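Local coordinates for protein Ufm1-specific protease (Caenorhabditis elegans, PDB 5EJJ) that hydrolyses the peptide bond at the C-terminal glycine of the ubiquitin-like modifier ufm-1 and helps place certain odorant receptors in sensory cilia, at residues M11-N14 and Y15-L18; A54-T58 and E59-Q63; L95-T98 and S99-E103; P296-V299 and S300-L304; R319-L322 and H323-N327. One frame throughout, in Å; residues are numbered along the deposited sequence.

Contact 1: M11-N14 and Y15-L18; sequences MFQN and YANL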
loop_
_atom_site.group_PDB
_atom_site.type_symbol
_atom_site.label_atom_id
_atom_site.label_comp_id
_atom_site.label_asym_id
_atom_site.label_seq_id
_atom_site.Cartn_x
_atom_site.Cartn_y
_atom_site.Cartn_z
ATOM N N MET A 11 -9.345 -9.546 10.727
ATOM C CA MET A 11 -9.023 -10.959 10.951
ATOM C C MET A 11 -9.799 -11.897 10.044
ATOM O O MET A 11 -9.186 -12.692 9.349
ATOM C CB MET A 11 -9.279 -11.351 12.397
ATOM C CG MET A 11 -9.048 -12.835 12.671
ATOM S SD MET A 11 -9.334 -13.325 14.403
ATOM C CE MET A 11 -11.070 -12.939 14.611
ATOM N N PHE A 12 -11.137 -11.805 10.061
ATOM C CA PHE A 12 -12.013 -12.629 9.221
ATOM C C PHE A 12 -11.616 -12.536 7.763
ATOM O O PHE A 12 -11.524 -13.545 7.054
ATOM C CB PHE A 12 -13.470 -12.178 9.337
ATOM C CG PHE A 12 -14.056 -12.371 10.698
ATOM C CD1 PHE A 12 -13.665 -13.448 11.491
ATOM C CD2 PHE A 12 -14.976 -11.470 11.199
ATOM C CE1 PHE A 12 -14.180 -13.627 12.764
ATOM C CE2 PHE A 12 -15.497 -11.640 12.468
ATOM C CZ PHE A 12 -15.096 -12.726 13.253
ATOM N N GLN A 13 -11.388 -11.312 7.310
ATOM C CA GLN A 13 -10.962 -11.097 5.944
ATOM C C GLN A 13 -9.629 -11.776 5.646
ATOM O O GLN A 13 -9.365 -12.162 4.516
ATOM C CB GLN A 13 -10.828 -9.613 5.675
ATOM C CG GLN A 13 -10.423 -9.326 4.266
ATOM C CD GLN A 13 -11.470 -9.785 3.309
ATOM O OE1 GLN A 13 -12.666 -9.676 3.593
ATOM N NE2 GLN A 13 -11.045 -10.317 2.171
ATOM N N ASN A 14 -8.766 -11.906 6.643
ATOM C CA ASN A 14 -7.501 -12.562 6.383
ATOM C C ASN A 14 -7.718 -14.043 6.160
ATOM O O ASN A 14 -7.181 -14.608 5.211
ATOM C CB ASN A 14 -6.515 -12.322 7.509
ATOM C CG ASN A 14 -5.671 -11.077 7.301
ATOM O OD1 ASN A 14 -5.784 -10.369 6.293
ATOM N ND2 ASN A 14 -4.813 -10.799 8.274
ATOM N N TYR A 15 -8.521 -14.661 7.027
ATOM C CA TYR A 15 -8.924 -16.059 6.862
ATOM C C TYR A 15 -9.571 -16.260 5.510
ATOM O O TYR A 15 -9.327 -17.257 4.821
ATOM C CB TYR A 15 -9.931 -16.467 7.917
ATOM C CG TYR A 15 -10.330 -17.920 7.817
ATOM C CD1 TYR A 15 -11.380 -18.315 7.005
ATOM C CD2 TYR A 15 -9.662 -18.900 8.557
ATOM C CE1 TYR A 15 -11.756 -19.646 6.912
ATOM C CE2 TYR A 15 -10.027 -20.236 8.477
ATOM C CZ TYR A 15 -11.080 -20.610 7.644
ATOM O OH TYR A 15 -11.461 -21.944 7.548
ATOM N N ALA A 16 -10.429 -15.309 5.159
ATOM C CA ALA A 16 -11.041 -15.279 3.854
ATOM C C ALA A 16 -9.974 -15.419 2.785
ATOM O O ALA A 16 -10.077 -16.301 1.934
ATOM C CB ALA A 16 -11.840 -13.988 3.667
ATOM N N ASN A 17 -8.942 -14.576 2.840
ATOM C CA ASN A 17 -7.940 -14.542 1.770
ATOM C C ASN A 17 -7.093 -15.821 1.659
ATOM O O ASN A 17 -6.759 -16.252 0.563
ATOM C CB ASN A 17 -7.010 -13.340 1.913
ATOM C CG ASN A 17 -7.730 -12.042 1.810
ATOM O OD1 ASN A 17 -8.949 -12.020 1.846
ATOM N ND2 ASN A 17 -6.989 -10.936 1.681
ATOM N N LEU A 18 -6.731 -16.405 2.797
ATOM C CA LEU A 18 -5.942 -17.620 2.786
ATOM C C LEU A 18 -6.767 -18.697 2.134
ATOM O O LEU A 18 -6.297 -19.415 1.242
ATOM C CB LEU A 18 -5.617 -18.071 4.204
ATOM C CG LEU A 18 -4.758 -19.329 4.265
ATOM C CD1 LEU A 18 -3.459 -19.079 3.534
ATOM C CD2 LEU A 18 -4.506 -19.701 5.704
#

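Contact 2: A54-T58 and E59-Q63; sequences AEDLT and ESNRQ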
loop_
_atom_site.group_PDB
_atom_site.type_symbol
_atom_site.label_atom_id
_atom_site.label_comp_id
_atom_site.label_asym_id
_atom_site.label_seq_id
_atom_site.Cartn_x
_atom_site.Cartn_y
_atom_site.Cartn_z
ATOM N N ALA A 54 -0.858 -26.157 8.274
ATOM C CA ALA A 54 0.094 -26.715 9.231
ATOM C C ALA A 54 1.538 -26.787 8.745
ATOM O O ALA A 54 2.454 -26.721 9.573
ATOM C CB ALA A 54 -0.376 -28.065 9.723
ATOM N N GLU A 55 1.744 -26.916 7.428
ATOM C CA GLU A 55 3.107 -26.901 6.874
ATOM C C GLU A 55 3.818 -25.644 7.340
ATOM O O GLU A 55 4.940 -25.699 7.849
ATOM C CB GLU A 55 3.140 -26.888 5.344
ATOM C CG GLU A 55 2.291 -27.911 4.666
ATOM C CD GLU A 55 0.984 -27.323 4.182
ATOM O OE1 GLU A 55 -0.027 -27.453 4.919
ATOM O OE2 GLU A 55 0.975 -26.723 3.073
ATOM N N ASP A 56 3.140 -24.512 7.174
ATOM C CA ASP A 56 3.758 -23.212 7.358
ATOM C C ASP A 56 3.767 -22.720 8.794
ATOM O O ASP A 56 4.227 -21.614 9.055
ATOM C CB ASP A 56 3.083 -22.192 6.451
ATOM C CG ASP A 56 2.944 -22.689 5.012
ATOM O OD1 ASP A 56 3.967 -22.702 4.273
ATOM O OD2 ASP A 56 1.809 -23.062 4.623
ATOM N N LEU A 57 3.287 -23.532 9.732
ATOM C CA LEU A 57 3.366 -23.152 11.145
ATOM C C LEU A 57 4.725 -23.473 11.759
ATOM O O LEU A 57 4.821 -23.777 12.954
ATOM C CB LEU A 57 2.253 -23.788 11.967
ATOM C CG LEU A 57 0.871 -23.282 11.566
ATOM C CD1 LEU A 57 -0.216 -24.098 12.228
ATOM C CD2 LEU A 57 0.707 -21.813 11.911
ATOM N N THR A 58 5.764 -23.389 10.924
ATOM C CA THR A 58 7.154 -23.577 11.319
ATOM C C THR A 58 7.724 -22.335 11.989
ATOM O O THR A 58 7.379 -21.215 11.630
ATOM C CB THR A 58 8.029 -23.838 10.082
ATOM O OG1 THR A 58 7.863 -22.772 9.141
ATOM C CG2 THR A 58 7.641 -25.132 9.407
ATOM N N GLU A 59 8.624 -22.542 12.943
ATOM C CA GLU A 59 9.413 -21.454 13.519
ATOM C C GLU A 59 10.143 -20.636 12.459
ATOM O O GLU A 59 10.392 -19.450 12.651
ATOM C CB GLU A 59 10.433 -21.999 14.514
ATOM C CG GLU A 59 10.276 -21.456 15.919
ATOM C CD GLU A 59 11.022 -20.142 16.130
ATOM O OE1 GLU A 59 12.268 -20.142 15.998
ATOM O OE2 GLU A 59 10.365 -19.117 16.431
ATOM N N SER A 60 10.493 -21.273 11.346
ATOM C CA SER A 60 11.180 -20.573 10.249
ATOM C C SER A 60 10.298 -19.495 9.639
ATOM O O SER A 60 10.765 -18.382 9.370
ATOM C CB SER A 60 11.624 -21.544 9.149
ATOM O OG SER A 60 12.204 -22.709 9.713
ATOM N N ASN A 61 9.027 -19.830 9.419
ATOM C CA ASN A 61 8.093 -18.871 8.845
ATOM C C ASN A 61 7.655 -17.828 9.857
ATOM O O ASN A 61 7.367 -16.703 9.483
ATOM C CB ASN A 61 6.892 -19.556 8.172
ATOM C CG ASN A 61 7.226 -20.070 6.759
ATOM O OD1 ASN A 61 8.155 -19.571 6.116
ATOM N ND2 ASN A 61 6.470 -21.069 6.276
ATOM N N ARG A 62 7.626 -18.183 11.134
ATOM C CA ARG A 62 7.248 -17.209 12.140
ATOM C C ARG A 62 8.256 -16.082 12.091
ATOM O O ARG A 62 7.898 -14.914 12.059
ATOM C CB ARG A 62 7.200 -17.822 13.539
ATOM C CG ARG A 62 6.460 -16.966 14.554
ATOM C CD ARG A 62 6.818 -17.292 16.025
ATOM N NE ARG A 62 8.267 -17.327 16.310
ATOM C CZ ARG A 62 9.119 -16.291 16.218
ATOM N NH1 ARG A 62 8.720 -15.080 15.830
ATOM N NH2 ARG A 62 10.404 -16.475 16.508
ATOM N N GLN A 63 9.528 -16.445 12.060
ATOM C CA GLN A 63 10.598 -15.462 11.989
ATOM C C GLN A 63 10.579 -14.684 10.685
ATOM O O GLN A 63 10.965 -13.517 10.657
ATOM C CB GLN A 63 11.954 -16.137 12.119
ATOM C CG GLN A 63 12.189 -16.851 13.424
ATOM C CD GLN A 63 13.505 -17.595 13.417
ATOM O OE1 GLN A 63 14.308 -17.459 12.483
ATOM N NE2 GLN A 63 13.738 -18.390 14.456
#

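Contact 3: L95-T98 and S99-E103; sequences LQLT and SRMLE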
loop_
_atom_site.group_PDB
_atom_site.type_symbol
_atom_site.label_atom_id
_atom_site.label_comp_id
_atom_site.label_asym_id
_atom_site.label_seq_id
_atom_site.Cartn_x
_atom_site.Cartn_y
_atom_site.Cartn_z
ATOM N N LEU A 95 -6.014 -17.304 20.596
ATOM C CA LEU A 95 -7.377 -17.041 20.158
ATOM C C LEU A 95 -8.075 -18.383 19.950
ATOM O O LEU A 95 -7.496 -19.327 19.373
ATOM C CB LEU A 95 -7.413 -16.224 18.863
ATOM C CG LEU A 95 -6.832 -14.809 18.842
ATOM C CD1 LEU A 95 -6.995 -14.231 17.448
ATOM C CD2 LEU A 95 -7.506 -13.930 19.865
ATOM N N GLN A 96 -9.311 -18.478 20.435
ATOM C CA GLN A 96 -10.115 -19.657 20.159
ATOM C C GLN A 96 -11.070 -19.347 19.027
ATOM O O GLN A 96 -11.787 -18.352 19.063
ATOM C CB GLN A 96 -10.848 -20.105 21.413
ATOM C CG GLN A 96 -9.897 -20.482 22.539
ATOM C CD GLN A 96 -8.941 -21.590 22.138
ATOM O OE1 GLN A 96 -9.276 -22.463 21.328
ATOM N NE2 GLN A 96 -7.737 -21.560 22.701
ATOM N N LEU A 97 -11.048 -20.179 18.002
ATOM C CA LEU A 97 -11.791 -19.881 16.789
ATOM C C LEU A 97 -12.533 -21.102 16.279
ATOM O O LEU A 97 -12.144 -22.235 16.564
ATOM C CB LEU A 97 -10.841 -19.400 15.695
ATOM C CG LEU A 97 -10.039 -18.122 15.891
ATOM C CD1 LEU A 97 -9.312 -17.791 14.591
ATOM C CD2 LEU A 97 -10.934 -16.982 16.328
ATOM N N THR A 98 -13.598 -20.865 15.521
ATOM C CA THR A 98 -14.343 -21.938 14.886
ATOM C C THR A 98 -14.480 -21.592 13.414
ATOM O O THR A 98 -14.382 -20.414 13.041
ATOM C CB THR A 98 -15.746 -22.065 15.473
ATOM O OG1 THR A 98 -16.591 -21.055 14.905
ATOM C CG2 THR A 98 -15.711 -21.905 16.990
ATOM N N SER A 99 -14.713 -22.602 12.576
ATOM C CA SER A 99 -14.860 -22.364 11.142
ATOM C C SER A 99 -16.215 -21.730 10.844
ATOM O O SER A 99 -16.390 -21.051 9.822
ATOM C CB SER A 99 -14.688 -23.660 10.357
ATOM O OG SER A 99 -13.321 -24.049 10.293
ATOM N N ARG A 100 -17.168 -21.965 11.749
ATOM C CA ARG A 100 -18.487 -21.351 11.676
ATOM C C ARG A 100 -18.258 -19.854 11.772
ATOM O O ARG A 100 -18.574 -19.097 10.848
ATOM C CB ARG A 100 -19.367 -21.822 12.852
ATOM C CG ARG A 100 -20.877 -21.918 12.565
ATOM C CD ARG A 100 -21.743 -21.248 13.653
ATOM N NE ARG A 100 -21.464 -21.727 15.017
ATOM C CZ ARG A 100 -22.132 -21.355 16.122
ATOM N NH1 ARG A 100 -23.149 -20.496 16.047
ATOM N NH2 ARG A 100 -21.791 -21.845 17.316
ATOM N N MET A 101 -17.676 -19.459 12.903
ATOM C CA MET A 101 -17.397 -18.072 13.245
ATOM C C MET A 101 -16.686 -17.348 12.117
ATOM O O MET A 101 -17.078 -16.248 11.710
ATOM C CB MET A 101 -16.527 -18.059 14.495
ATOM C CG MET A 101 -15.940 -16.727 14.875
ATOM S SD MET A 101 -14.466 -17.009 15.867
ATOM C CE MET A 101 -15.124 -17.970 17.229
ATOM N N LEU A 102 -15.643 -17.992 11.606
ATOM C CA LEU A 102 -14.818 -17.421 10.557
ATOM C C LEU A 102 -15.581 -17.189 9.256
ATOM O O LEU A 102 -15.541 -16.098 8.683
ATOM C CB LEU A 102 -13.603 -18.318 10.303
ATOM C CG LEU A 102 -12.266 -17.918 10.941
ATOM C CD1 LEU A 102 -12.426 -16.752 11.914
ATOM C CD2 LEU A 102 -11.604 -19.101 11.631
ATOM N N GLU A 103 -16.271 -18.216 8.778
ATOM C CA GLU A 103 -16.913 -18.115 7.481
ATOM C C GLU A 103 -18.161 -17.224 7.542
ATOM O O GLU A 103 -18.441 -16.474 6.611
ATOM C CB GLU A 103 -17.146 -19.511 6.894
ATOM C CG GLU A 103 -15.799 -20.206 6.573
ATOM C CD GLU A 103 -15.912 -21.653 6.056
ATOM O OE1 GLU A 103 -17.052 -22.149 5.874
ATOM O OE2 GLU A 103 -14.845 -22.292 5.831
#

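Contact 4: P296-V299 and S300-L304; sequences PGWV and SLLHL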
loop_
_atom_site.group_PDB
_atom_site.type_symbol
_atom_site.label_atom_id
_atom_site.label_comp_id
_atom_site.label_asym_id
_atom_site.label_seq_id
_atom_site.Cartn_x
_atom_site.Cartn_y
_atom_site.Cartn_z
ATOM N N PRO A 296 -3.736 -3.907 0.857
ATOM C CA PRO A 296 -5.137 -3.513 1.037
ATOM C C PRO A 296 -5.639 -3.955 2.403
ATOM O O PRO A 296 -5.493 -5.127 2.766
ATOM C CB PRO A 296 -5.860 -4.279 -0.083
ATOM C CG PRO A 296 -4.952 -5.411 -0.414
ATOM C CD PRO A 296 -3.577 -4.812 -0.294
ATOM N N GLY A 297 -6.175 -3.011 3.164
ATOM C CA GLY A 297 -6.792 -3.329 4.432
ATOM C C GLY A 297 -5.892 -3.048 5.602
ATOM O O GLY A 297 -6.369 -2.722 6.696
ATOM N N TRP A 298 -4.590 -3.193 5.366
ATOM C CA TRP A 298 -3.567 -3.047 6.408
ATOM C C TRP A 298 -3.423 -1.635 7.001
ATOM O O TRP A 298 -3.619 -0.638 6.316
ATOM C CB TRP A 298 -2.226 -3.469 5.839
ATOM C CG TRP A 298 -2.035 -4.922 5.731
ATOM C CD1 TRP A 298 -2.956 -5.851 5.393
ATOM C CD2 TRP A 298 -0.820 -5.625 5.984
ATOM N NE1 TRP A 298 -2.387 -7.111 5.409
ATOM C CE2 TRP A 298 -1.075 -6.991 5.774
ATOM C CE3 TRP A 298 0.462 -5.228 6.371
ATOM C CZ2 TRP A 298 -0.103 -7.955 5.940
ATOM C CZ3 TRP A 298 1.415 -6.179 6.528
ATOM C CH2 TRP A 298 1.136 -7.529 6.316
ATOM N N VAL A 299 -3.061 -1.551 8.269
ATOM C CA VAL A 299 -2.926 -0.249 8.904
ATOM C C VAL A 299 -1.528 -0.056 9.462
ATOM O O VAL A 299 -1.255 0.912 10.166
ATOM C CB VAL A 299 -3.926 -0.067 10.037
ATOM C CG1 VAL A 299 -5.296 -0.101 9.497
ATOM C CG2 VAL A 299 -3.750 -1.173 11.058
ATOM N N SER A 300 -0.640 -0.993 9.161
ATOM C CA SER A 300 0.768 -0.815 9.420
ATOM C C SER A 300 1.429 -1.383 8.162
ATOM O O SER A 300 0.833 -2.229 7.489
ATOM C CB SER A 300 1.164 -1.546 10.711
ATOM O OG SER A 300 2.566 -1.807 10.798
ATOM N N LEU A 301 2.636 -0.906 7.844
ATOM C CA LEU A 301 3.323 -1.242 6.600
ATOM C C LEU A 301 3.888 -2.655 6.594
ATOM O O LEU A 301 3.960 -3.300 7.634
ATOM C CB LEU A 301 4.444 -0.238 6.355
ATOM C CG LEU A 301 3.997 1.222 6.245
ATOM C CD1 LEU A 301 5.180 2.168 6.343
ATOM C CD2 LEU A 301 3.253 1.444 4.929
ATOM N N LEU A 302 4.278 -3.122 5.414
ATOM C CA LEU A 302 4.890 -4.430 5.206
ATOM C C LEU A 302 6.237 -4.207 4.542
ATOM O O LEU A 302 6.327 -3.473 3.556
ATOM C CB LEU A 302 4.030 -5.270 4.266
ATOM C CG LEU A 302 4.597 -6.562 3.673
ATOM C CD1 LEU A 302 4.697 -7.676 4.679
ATOM C CD2 LEU A 302 3.693 -7.011 2.600
ATOM N N HIS A 303 7.283 -4.844 5.066
ATOM C CA HIS A 303 8.647 -4.534 4.659
ATOM C C HIS A 303 9.325 -5.759 4.099
ATOM O O HIS A 303 9.368 -6.788 4.741
ATOM C CB HIS A 303 9.440 -4.041 5.844
ATOM C CG HIS A 303 8.717 -3.036 6.668
ATOM N ND1 HIS A 303 9.016 -1.694 6.627
ATOM C CD2 HIS A 303 7.708 -3.173 7.561
ATOM C CE1 HIS A 303 8.224 -1.051 7.462
ATOM N NE2 HIS A 303 7.417 -1.924 8.038
ATOM N N LEU A 304 9.869 -5.661 2.899
ATOM C CA LEU A 304 10.392 -6.850 2.267
ATOM C C LEU A 304 11.630 -6.556 1.450
ATOM O O LEU A 304 11.723 -5.526 0.773
ATOM C CB LEU A 304 9.331 -7.475 1.364
ATOM C CG LEU A 304 8.027 -7.951 1.998
ATOM C CD1 LEU A 304 7.063 -8.351 0.916
ATOM C CD2 LEU A 304 8.285 -9.099 2.955
#

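Contact 5: R319-L322 and H323-N327; sequences RIRL and HKLFN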
loop_
_atom_site.group_PDB
_atom_site.type_symbol
_atom_site.label_atom_id
_atom_site.label_comp_id
_atom_site.label_asym_id
_atom_site.label_seq_id
_atom_site.Cartn_x
_atom_site.Cartn_y
_atom_site.Cartn_z
ATOM N N ARG A 319 6.025 -13.990 -5.168
ATOM C CA ARG A 319 4.882 -13.136 -4.965
ATOM C C ARG A 319 3.673 -13.965 -4.527
ATOM O O ARG A 319 2.994 -13.626 -3.561
ATOM C CB ARG A 319 4.603 -12.320 -6.215
ATOM C CG ARG A 319 5.025 -10.886 -6.059
ATOM C CD ARG A 319 5.594 -10.317 -7.333
ATOM N NE ARG A 319 4.666 -10.462 -8.439
ATOM C CZ ARG A 319 4.996 -10.894 -9.653
ATOM N NH1 ARG A 319 6.256 -11.235 -9.932
ATOM N NH2 ARG A 319 4.054 -10.986 -10.593
ATOM N N ILE A 320 3.420 -15.078 -5.201
ATOM C CA ILE A 320 2.300 -15.930 -4.809
ATOM C C ILE A 320 2.508 -16.491 -3.403
ATOM O O ILE A 320 1.604 -16.481 -2.570
ATOM C CB ILE A 320 2.055 -17.054 -5.848
ATOM C CG1 ILE A 320 1.263 -16.497 -7.021
ATOM C CG2 ILE A 320 1.298 -18.228 -5.235
ATOM C CD1 ILE A 320 1.756 -16.986 -8.318
ATOM N N ARG A 321 3.715 -16.968 -3.139
ATOM C CA ARG A 321 4.036 -17.519 -1.838
ATOM C C ARG A 321 3.781 -16.462 -0.783
ATOM O O ARG A 321 3.130 -16.718 0.236
ATOM C CB ARG A 321 5.493 -17.960 -1.817
ATOM C CG ARG A 321 6.067 -18.222 -0.443
ATOM C CD ARG A 321 5.923 -19.672 -0.016
ATOM N NE ARG A 321 6.826 -19.976 1.098
ATOM C CZ ARG A 321 6.490 -20.719 2.155
ATOM N NH1 ARG A 321 5.263 -21.241 2.246
ATOM N NH2 ARG A 321 7.381 -20.935 3.125
ATOM N N LEU A 322 4.274 -15.260 -1.056
ATOM C CA LEU A 322 4.121 -14.156 -0.131
ATOM C C LEU A 322 2.657 -13.813 0.133
ATOM O O LEU A 322 2.302 -13.551 1.276
ATOM C CB LEU A 322 4.903 -12.934 -0.601
ATOM C CG LEU A 322 6.416 -12.938 -0.379
ATOM C CD1 LEU A 322 6.883 -11.534 -0.287
ATOM C CD2 LEU A 322 6.802 -13.655 0.877
ATOM N N HIS A 323 1.817 -13.830 -0.906
ATOM C CA HIS A 323 0.369 -13.639 -0.747
ATOM C C HIS A 323 -0.230 -14.616 0.278
ATOM O O HIS A 323 -1.043 -14.241 1.137
ATOM C CB HIS A 323 -0.356 -13.797 -2.083
ATOM C CG HIS A 323 -0.401 -12.547 -2.908
ATOM N ND1 HIS A 323 0.730 -11.955 -3.432
ATOM C CD2 HIS A 323 -1.443 -11.784 -3.315
ATOM C CE1 HIS A 323 0.390 -10.878 -4.121
ATOM N NE2 HIS A 323 -0.924 -10.754 -4.066
ATOM N N LYS A 324 0.181 -15.873 0.203
ATOM C CA LYS A 324 -0.307 -16.867 1.153
ATOM C C LYS A 324 0.211 -16.610 2.567
ATOM O O LYS A 324 -0.502 -16.829 3.553
ATOM C CB LYS A 324 0.079 -18.285 0.688
ATOM C CG LYS A 324 -0.799 -18.809 -0.428
ATOM C CD LYS A 324 -0.267 -20.094 -1.031
ATOM C CE LYS A 324 -0.750 -20.244 -2.483
ATOM N NZ LYS A 324 -0.147 -21.427 -3.166
ATOM N N LEU A 325 1.463 -16.173 2.667
ATOM C CA LEU A 325 2.088 -16.011 3.965
ATOM C C LEU A 325 1.490 -14.831 4.704
ATOM O O LEU A 325 1.233 -14.912 5.918
ATOM C CB LEU A 325 3.586 -15.834 3.817
ATOM C CG LEU A 325 4.360 -17.102 3.485
ATOM C CD1 LEU A 325 5.828 -16.751 3.259
ATOM C CD2 LEU A 325 4.209 -18.106 4.612
ATOM N N PHE A 326 1.244 -13.750 3.963
ATOM C CA PHE A 326 0.694 -12.530 4.536
ATOM C C PHE A 326 -0.817 -12.386 4.361
ATOM O O PHE A 326 -1.365 -11.295 4.536
ATOM C CB PHE A 326 1.431 -11.321 3.983
ATOM C CG PHE A 326 2.841 -11.260 4.433
ATOM C CD1 PHE A 326 3.882 -11.406 3.532
ATOM C CD2 PHE A 326 3.132 -11.125 5.784
ATOM C CE1 PHE A 326 5.174 -11.390 3.970
ATOM C CE2 PHE A 326 4.418 -11.104 6.222
ATOM C CZ PHE A 326 5.439 -11.240 5.328
ATOM N N ASN A 327 -1.473 -13.503 4.041
ATOM C CA ASN A 327 -2.913 -13.572 3.808
ATOM C C ASN A 327 -3.394 -12.450 2.908
ATOM O O ASN A 327 -4.412 -11.817 3.199
ATOM C CB ASN A 327 -3.704 -13.555 5.109
ATOM C CG ASN A 327 -3.405 -14.742 5.999
ATOM O OD1 ASN A 327 -3.851 -14.798 7.144
ATOM N ND2 ASN A 327 -2.637 -15.690 5.492
#

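Contact 1: M11-N14 and Y15-L18
Gln13 CG lies opposite its backbone N (chi1 -179°) and Asn17 CG beside its own (chi1 -62°), which brings the two amides together on one side of the helix. A bend at chi2 carries the Gln13 amide forward along the helix. Gln13 NE2 then gives a weak bond to Asn17 OD1 at 2.7 Å. The bond is far from straight, and the two amide planes are 70° apart. Both amides have further work: Gln13 OE1 accepts from Arg105, and Asn17 ND2 bonds weakly to Asn327 O. Replacing Asn17 with a leucine would probably leave Gln13 NE2 without this acceptor and take away the weak donor to Asn327 O. Underneath, the backbone bonds run i to i+4, as from Ala16 N to Phe12 O (2.8 Å). The Tyr15 ring leads away from the Gln13-Asn17 pair and meets Phe51 in a T-shaped stack. The whole is an i to i+4 side-chain pair on an alpha-helix, helix 8-19, which packs against strand 45-53 and helix 99-104.

Contact 2: A54-T58 and E59-Q63
Thr58 and Asn61 make the tight part of this contact, where the loop after strand 45-53 turns into helix 59-68. Thr58 is the N-cap. Its OG1 accepts from Asn61 N at 3.2 Å, with an N-H...O angle of 153°. At chi1 55° the hydroxyl stands between the backbone N and the carbonyl carbon, facing the first turn. Thr58 O takes Arg62 N at 3.1 Å and, weakly, Asn61 N as well. Asn61 CB packs 3.5 Å from Asp56 O. The outer side is more exposed, and charged side chains pair along it. There Arg62 grips Glu59 side-on, NE and NH2 both going to the single oxygen OE2. Arg62 NH2 to Glu59 OE2 is 2.6 Å, a salt bridge. Gln63 NE2 adds a weak bond to Glu59 OE1. Arg62 NH1 reaches on to Glu66, while Asp56 forms a salt bridge with Arg321. The threonine hydroxyl gives a first-turn N-H a straighter bond than Thr58 O does, and the Glu59 carboxylate at the helix start would probably interact favourably with the helix dipole.

Contact 3: L95-T98 and S99-E103
Thr98 and Met101 meet where strand 94-97 ends and helix 99-104 starts. Thr98 has chi1 79°, which places OG1 between its backbone N and carbonyl carbon, over the start of the helix. Thr98 OG1 accepts from Met101 N at 2.8 Å, and the bond is fairly straight at 163°. Met101 carries CG opposite its backbone N and bends only at chi3. Its thioether is thus sent back along the strand: Met101 SD lies 3.6 Å from Leu97 CD2, and Met101 CE comes within 3.8 Å of Gln96 O. The Leu97 and Met101 side chains cross at about a right angle. This is an N-cap at a strand-to-helix turn within the MPN family region, and the short strand and helix axes are 89° apart. Thr98 O receives Leu102 N at 3.1 Å, the first main-chain bond of the helix. Leu102 CD2 also covers that oxygen and reaches Leu97 CD1 at 4.0 Å, again with the side chains crossed. The other methyl group of Leu102, CD1, belongs to its packing on Phe12 of helix 8-19. Ser99 turns its CB away from 95-98 overall, and its OG bonds to Asp82. Met101 is further covered by Glu109 of helix 107-113.

Contact 4: P296-V299 and S300-L304
Trp298 lays the edge of its indole along the chain that follows it, from Ser300 to Leu302. The path starts at Trp298 CB, which is 3.7 Å from Ser300 O. Chi1 (-77°), together with chi2, turns the six-membered ring toward the coming strand. CD2 passes the same carbonyl oxygen more distantly. Trp298 CE3 is the nearest ring atom to Ser300 O, at 3.2 Å, and the oxygen lies at the ring edge, near the ring plane. Trp298 CZ3 comes next: it meets Leu302 CB at 3.6 Å and has Leu301 O near the ring plane at 4.0 Å. Trp298 CH2, at the far end, touches Leu302 CD1 at 3.9 Å. Leu302 approaches the indole obliquely, with its CG opposite the backbone N. Beyond this, CZ2 reaches the backbone of Phe326, and the indole meets the ring of His48 with the planes at about 45°. Before the tryptophan, Gly297 has phi 100°, where a CB would press on the carbonyl O of Pro296. The arrangement is that of a beta-hairpin with a long connection: strands 289-293 and 302-306 pair antiparallel, and Trp298 folds from the connecting loop onto the start of the second strand.

Contact 5: R319-L322 and H323-N327
His323 turns its ring edge back to Arg319, one helical turn earlier. His323 CG sits beside the backbone N (chi1 -85°), which swings ND1 back to the carbonyl. His323 ND1 donates to Arg319 O at 2.8 Å, from well above the carbonyl plane. His323 N reaches Arg319 O at 2.9 Å from the opposite face, so one carbonyl holds two donors. A phenylalanine in place of His323, lacking the ring nitrogen, would probably leave Arg319 O with only the backbone one of these two donors and the ring freer to turn. On another side, Leu325 CD1 lies 4.0 Å over one face of the Arg321 guanidinium, offset toward its rim, and the two side chains cross at a slant. Leu322 and Phe326 run side by side in the same direction; Leu322 CD2 and Phe326 CE1 are 4.2 Å apart. Leu322 CD2 also meets Leu325 CD1 at 4.0 Å. Ile320 and Lys324 likewise lie alongside each other. Leu322, near the end of helix 312-325, and Phe326, just past it, pack between strand 302-306 and helix 59-68, while Asn327 touches helix 8-19.

In the fold
Contact 5 touches three of the other four. Asp56 OD1 of contact 2 meets Arg321 NH1 at 2.8 Å in a salt bridge. Asn17 ND2 of contact 1 lies 3.1 Å from Asn327 O. Leu304 CD1 of contact 4 packs on Leu322 CD1 at 3.4 Å. Contact 3 joins this group through contact 1, where Tyr15 CD2 and Leu102 CD2 are 3.6 Å apart; its centre is about 22 Å from that of contact 5. Contacts 2 and 3 belong to the MPN family region, contacts 4 and 5 to the UfSP2 N-terminal region, so contact 2 meets contact 5 across the two. All five lie away from the probable active-site residues Cys396, Asp520 and His522.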